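Local atomic coordinates of non-toxic crystal protein (Bacillus thuringiensis, PDB entry 2D42), a protein that is a non-toxic parasporal crystal protein of unknown function, although its structure closely resembles that of beta-pore-forming toxins. Residues A1-Y12 against S86-N98. Numbering follows the deposited sequence.
Sequences AIINLLRELEIY and SSQTRDGVTAGTN
Ile3 and Val93 sit side by side in a short parallel beta pairing, a clear case of a chain terminus recruited as an edge strand. Strand 2-4 runs beside strand 92-94 at 27°, and the bonds pass back and forth: Gly92 N donates to Ala1 O, Ile3 N to Gly92 O, Thr94 N to Ile3 O and Leu5 N to Thr94 O. The last is nearly straight, 167° at the hydrogen, and carries the pairing into the helix that begins at Leu5. At the other end, the amino group of Ala1 donates to Arg90 O (2.8 Å) and forms a salt bridge with Asp91 OD1 (2.9 Å), so the start of the chain is gripped twice.

Leu5, at the start of the helix, packs against Val93. Its CB lies 3.4 Å from Thr94 O. With chi1 at -65°, CG sits beside Leu5 N, the donor to Thr94 O, which keeps CG 3.3 Å from that oxygen and also against Val93 CG2. CD1 lies by the same two atoms and extends to Ala95 CB (4.1 Å); CD2 meets Val93 CG2. On the face shared by Ile2 and Thr94, the methyls Ile2 CG2 and Thr94 CG2 touch at 3.7 Å, the side chains crossing at about a right angle. Ile2 CD1 lies over the backbone of Gly92, 3.8 Å from Gly92 CA.

Arg90 and Asp91 form a classic bulge opposite Glu225 of strand 219-244, and Arg90 salt-bridges Glu225. Leu5 packs on Leu203 of helix 199-206, and Val93 on Cys171 of strand 150-185, setting the N-terminal strand and helix onto the elongated, strand-rich body, consistent with the aerolysin/ETX-MTX2 family.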
loop_
_atom_site.group_PDB
_atom_site.type_symbol
_atom_site.label_atom_id
_atom_site.label_comp_id
_atom_site.label_asym_id
_atom_site.label_seq_id
_atom_site.Cartn_x
_atom_site.Cartn_y
_atom_site.Cartn_z
ATOM N N ALA A 1 11.611 -9.929 8.494
ATOM C CA ALA A 1 10.716 -11.098 8.705
ATOM C C ALA A 1 9.400 -10.664 9.353
ATOM O O ALA A 1 9.176 -9.474 9.593
ATOM C CB ALA A 1 11.423 -12.145 9.579
ATOM N N ILE A 2 8.529 -11.630 9.629
ATOM C CA ILE A 2 7.234 -11.332 10.242
ATOM C C ILE A 2 7.194 -11.808 11.697
ATOM O O ILE A 2 7.390 -12.991 11.977
ATOM C CB ILE A 2 6.079 -12.043 9.505
ATOM C CG1 ILE A 2 6.141 -11.760 7.994
ATOM C CG2 ILE A 2 4.743 -11.588 10.090
ATOM C CD1 ILE A 2 5.870 -10.322 7.603
ATOM N N ILE A 3 6.942 -10.891 12.622
ATOM C CA ILE A 3 6.855 -11.278 14.024
ATOM C C ILE A 3 5.539 -12.022 14.214
ATOM O O ILE A 3 4.476 -11.481 13.936
ATOM C CB ILE A 3 6.856 -10.056 14.957
ATOM C CG1 ILE A 3 8.225 -9.361 14.928
ATOM C CG2 ILE A 3 6.462 -10.488 16.381
ATOM C CD1 ILE A 3 9.371 -10.187 15.476
ATOM N N ASN A 4 5.603 -13.271 14.665
ATOM C CA ASN A 4 4.381 -14.029 14.889
ATOM C C ASN A 4 3.974 -13.841 16.348
ATOM O O ASN A 4 4.635 -14.354 17.252
ATOM C CB ASN A 4 4.599 -15.515 14.604
ATOM C CG ASN A 4 3.316 -16.303 14.693
ATOM O OD1 ASN A 4 2.764 -16.727 13.682
ATOM N ND2 ASN A 4 2.818 -16.481 15.906
ATOM N N LEU A 5 2.885 -13.114 16.570
ATOM C CA LEU A 5 2.423 -12.835 17.924
ATOM C C LEU A 5 2.081 -14.061 18.764
ATOM O O LEU A 5 2.290 -14.046 19.982
ATOM C CB LEU A 5 1.232 -11.872 17.881
ATOM C CG LEU A 5 1.600 -10.487 17.328
ATOM C CD1 LEU A 5 0.346 -9.671 17.090
ATOM C CD2 LEU A 5 2.529 -9.769 18.296
ATOM N N LEU A 6 1.548 -15.108 18.136
ATOM C CA LEU A 6 1.211 -16.333 18.863
ATOM C C LEU A 6 2.488 -17.035 19.309
ATOM O O LEU A 6 2.537 -17.643 20.377
ATOM C CB LEU A 6 0.379 -17.274 17.987
ATOM C CG LEU A 6 -1.061 -16.829 17.722
ATOM C CD1 LEU A 6 -1.725 -17.812 16.783
ATOM C CD2 LEU A 6 -1.829 -16.752 19.030
ATOM N N ARG A 7 3.521 -16.945 18.477
ATOM C CA ARG A 7 4.816 -17.537 18.783
ATOM C C ARG A 7 5.412 -16.818 19.998
ATOM O O ARG A 7 5.973 -17.456 20.897
ATOM C CB ARG A 7 5.745 -17.407 17.569
ATOM C CG ARG A 7 7.202 -17.748 17.837
ATOM C CD ARG A 7 7.375 -19.173 18.338
ATOM N NE ARG A 7 8.758 -19.427 18.727
ATOM C CZ ARG A 7 9.139 -20.389 19.564
ATOM N NH1 ARG A 7 8.236 -21.197 20.108
ATOM N NH2 ARG A 7 10.424 -20.535 19.868
ATOM N N GLU A 8 5.284 -15.491 20.024
ATOM C CA GLU A 8 5.786 -14.694 21.139
ATOM C C GLU A 8 5.051 -15.102 22.424
ATOM O O GLU A 8 5.653 -15.173 23.494
ATOM C CB GLU A 8 5.561 -13.196 20.891
ATOM C CG GLU A 8 6.323 -12.602 19.709
ATOM C CD GLU A 8 7.837 -12.667 19.877
ATOM O OE1 GLU A 8 8.344 -12.312 20.965
ATOM O OE2 GLU A 8 8.520 -13.063 18.909
ATOM N N LEU A 9 3.750 -15.360 22.303
ATOM C CA LEU A 9 2.921 -15.765 23.446
ATOM C C LEU A 9 3.454 -17.100 23.980
ATOM O O LEU A 9 3.616 -17.286 25.183
ATOM C CB LEU A 9 1.451 -15.916 23.011
ATOM C CG LEU A 9 0.458 -16.432 24.064
ATOM C CD1 LEU A 9 0.381 -15.442 25.226
ATOM C CD2 LEU A 9 -0.915 -16.639 23.432
ATOM N N GLU A 10 3.734 -18.019 23.066
ATOM C CA GLU A 10 4.265 -19.327 23.430
ATOM C C GLU A 10 5.618 -19.161 24.140
ATOM O O GLU A 10 5.865 -19.783 25.175
ATOM C CB GLU A 10 4.416 -20.189 22.171
ATOM C CG GLU A 10 4.762 -21.647 22.424
ATOM C CD GLU A 10 4.876 -22.436 21.130
ATOM O OE1 GLU A 10 5.783 -22.130 20.325
ATOM O OE2 GLU A 10 4.054 -23.352 20.913
ATOM N N ILE A 11 6.483 -18.313 23.589
ATOM C CA ILE A 11 7.798 -18.071 24.186
ATOM C C ILE A 11 7.642 -17.512 25.595
ATOM O O ILE A 11 8.327 -17.934 26.527
ATOM C CB ILE A 11 8.622 -17.072 23.344
ATOM C CG1 ILE A 11 8.978 -17.707 21.997
ATOM C CG2 ILE A 11 9.871 -16.653 24.102
ATOM C CD1 ILE A 11 9.679 -16.762 21.026
ATOM N N TYR A 12 6.742 -16.549 25.744
ATOM C CA TYR A 12 6.495 -15.954 27.043
ATOM C C TYR A 12 6.015 -17.014 28.040
ATOM O O TYR A 12 6.475 -17.058 29.176
ATOM C CB TYR A 12 5.437 -14.863 26.936
ATOM C CG TYR A 12 4.999 -14.337 28.278
ATOM C CD1 TYR A 12 5.709 -13.321 28.916
ATOM C CD2 TYR A 12 3.880 -14.868 28.925
ATOM C CE1 TYR A 12 5.312 -12.842 30.164
ATOM C CE2 TYR A 12 3.475 -14.399 30.174
ATOM C CZ TYR A 12 4.193 -13.385 30.787
ATOM O OH TYR A 12 3.779 -12.891 32.005
ATOM N N SER A 86 2.712 -2.036 -6.759
ATOM C CA SER A 86 2.947 -3.265 -6.027
ATOM C C SER A 86 3.666 -2.976 -4.708
ATOM O O SER A 86 4.529 -2.100 -4.652
ATOM C CB SER A 86 3.784 -4.206 -6.886
ATOM O OG SER A 86 3.999 -5.432 -6.218
ATOM N N SER A 87 3.301 -3.693 -3.647
ATOM C CA SER A 87 3.945 -3.507 -2.348
ATOM C C SER A 87 4.414 -4.851 -1.805
ATOM O O SER A 87 3.943 -5.900 -2.241
ATOM C CB SER A 87 2.974 -2.882 -1.351
ATOM O OG SER A 87 1.986 -3.817 -0.962
ATOM N N GLN A 88 5.343 -4.818 -0.854
ATOM C CA GLN A 88 5.846 -6.046 -0.256
ATOM C C GLN A 88 6.479 -5.771 1.087
ATOM O O GLN A 88 7.424 -4.987 1.192
ATOM C CB GLN A 88 6.891 -6.710 -1.163
ATOM C CG GLN A 88 7.385 -8.051 -0.642
ATOM C CD GLN A 88 8.545 -8.601 -1.445
ATOM O OE1 GLN A 88 8.865 -9.783 -1.359
ATOM N NE2 GLN A 88 9.190 -7.743 -2.221
ATOM N N THR A 89 5.966 -6.425 2.121
ATOM C CA THR A 89 6.507 -6.245 3.459
ATOM C C THR A 89 7.833 -6.963 3.666
ATOM O O THR A 89 8.026 -8.089 3.198
ATOM C CB THR A 89 5.541 -6.775 4.526
ATOM O OG1 THR A 89 4.317 -6.035 4.464
ATOM C CG2 THR A 89 6.174 -6.656 5.932
ATOM N N ARG A 90 8.736 -6.299 4.380
ATOM C CA ARG A 90 10.030 -6.864 4.719
ATOM C C ARG A 90 9.967 -7.236 6.205
ATOM O O ARG A 90 10.193 -8.394 6.580
ATOM C CB ARG A 90 11.141 -5.843 4.495
ATOM C CG ARG A 90 12.476 -6.292 5.046
ATOM C CD ARG A 90 13.533 -5.210 4.926
ATOM N NE ARG A 90 14.823 -5.683 5.416
ATOM C CZ ARG A 90 15.927 -4.945 5.453
ATOM N NH1 ARG A 90 15.902 -3.689 5.027
ATOM N NH2 ARG A 90 17.058 -5.467 5.910
ATOM N N ASP A 91 9.664 -6.247 7.043
ATOM C CA ASP A 91 9.536 -6.483 8.477
ATOM C C ASP A 91 8.102 -6.198 8.903
ATOM O O ASP A 91 7.661 -5.042 8.927
ATOM C CB ASP A 91 10.501 -5.601 9.272
ATOM C CG ASP A 91 11.963 -5.927 8.981
ATOM O OD1 ASP A 91 12.249 -7.084 8.603
ATOM O OD2 ASP A 91 12.820 -5.037 9.147
ATOM N N GLY A 92 7.374 -7.260 9.226
ATOM C CA GLY A 92 5.994 -7.103 9.634
ATOM C C GLY A 92 5.616 -7.855 10.899
ATOM O O GLY A 92 6.469 -8.292 11.671
ATOM N N VAL A 93 4.313 -8.015 11.098
ATOM C CA VAL A 93 3.800 -8.693 12.274
ATOM C C VAL A 93 2.459 -9.325 11.931
ATOM O O VAL A 93 1.790 -8.885 10.997
ATOM C CB VAL A 93 3.628 -7.690 13.443
ATOM C CG1 VAL A 93 2.642 -6.584 13.052
ATOM C CG2 VAL A 93 3.152 -8.426 14.701
ATOM N N THR A 94 2.080 -10.366 12.668
ATOM C CA THR A 94 0.804 -11.043 12.437
ATOM C C THR A 94 0.286 -11.748 13.684
ATOM O O THR A 94 1.062 -12.194 14.534
ATOM C CB THR A 94 0.911 -12.101 11.309
ATOM O OG1 THR A 94 -0.382 -12.668 11.059
ATOM C CG2 THR A 94 1.867 -13.210 11.704
ATOM N N ALA A 95 -1.035 -11.847 13.778
ATOM C CA ALA A 95 -1.683 -12.512 14.892
ATOM C C ALA A 95 -2.215 -13.847 14.378
ATOM O O ALA A 95 -3.040 -14.495 15.027
ATOM C CB ALA A 95 -2.829 -11.655 15.427
ATOM N N GLY A 96 -1.741 -14.249 13.202
ATOM C CA GLY A 96 -2.182 -15.510 12.630
ATOM C C GLY A 96 -3.158 -15.383 11.474
ATOM O O GLY A 96 -3.512 -16.383 10.848
ATOM N N THR A 97 -3.600 -14.165 11.182
ATOM C CA THR A 97 -4.541 -13.938 10.081
ATOM C C THR A 97 -4.021 -12.861 9.136
ATOM O O THR A 97 -3.581 -11.799 9.580
ATOM C CB THR A 97 -5.918 -13.479 10.604
ATOM O OG1 THR A 97 -6.448 -14.474 11.485
ATOM C CG2 THR A 97 -6.890 -13.266 9.445
ATOM N N ASN A 98 -4.066 -13.121 7.834
ATOM C CA ASN A 98 -3.585 -12.116 6.898
ATOM C C ASN A 98 -4.583 -10.980 6.780
ATOM O O ASN A 98 -5.788 -11.201 6.746
ATOM C CB ASN A 98 -3.298 -12.730 5.532
ATOM C CG ASN A 98 -1.947 -13.409 5.486
ATOM O OD1 ASN A 98 -0.949 -12.853 5.949
ATOM N ND2 ASN A 98 -1.902 -14.607 4.925
HETATM O O HOH W 1 11.474 -8.739 11.361
#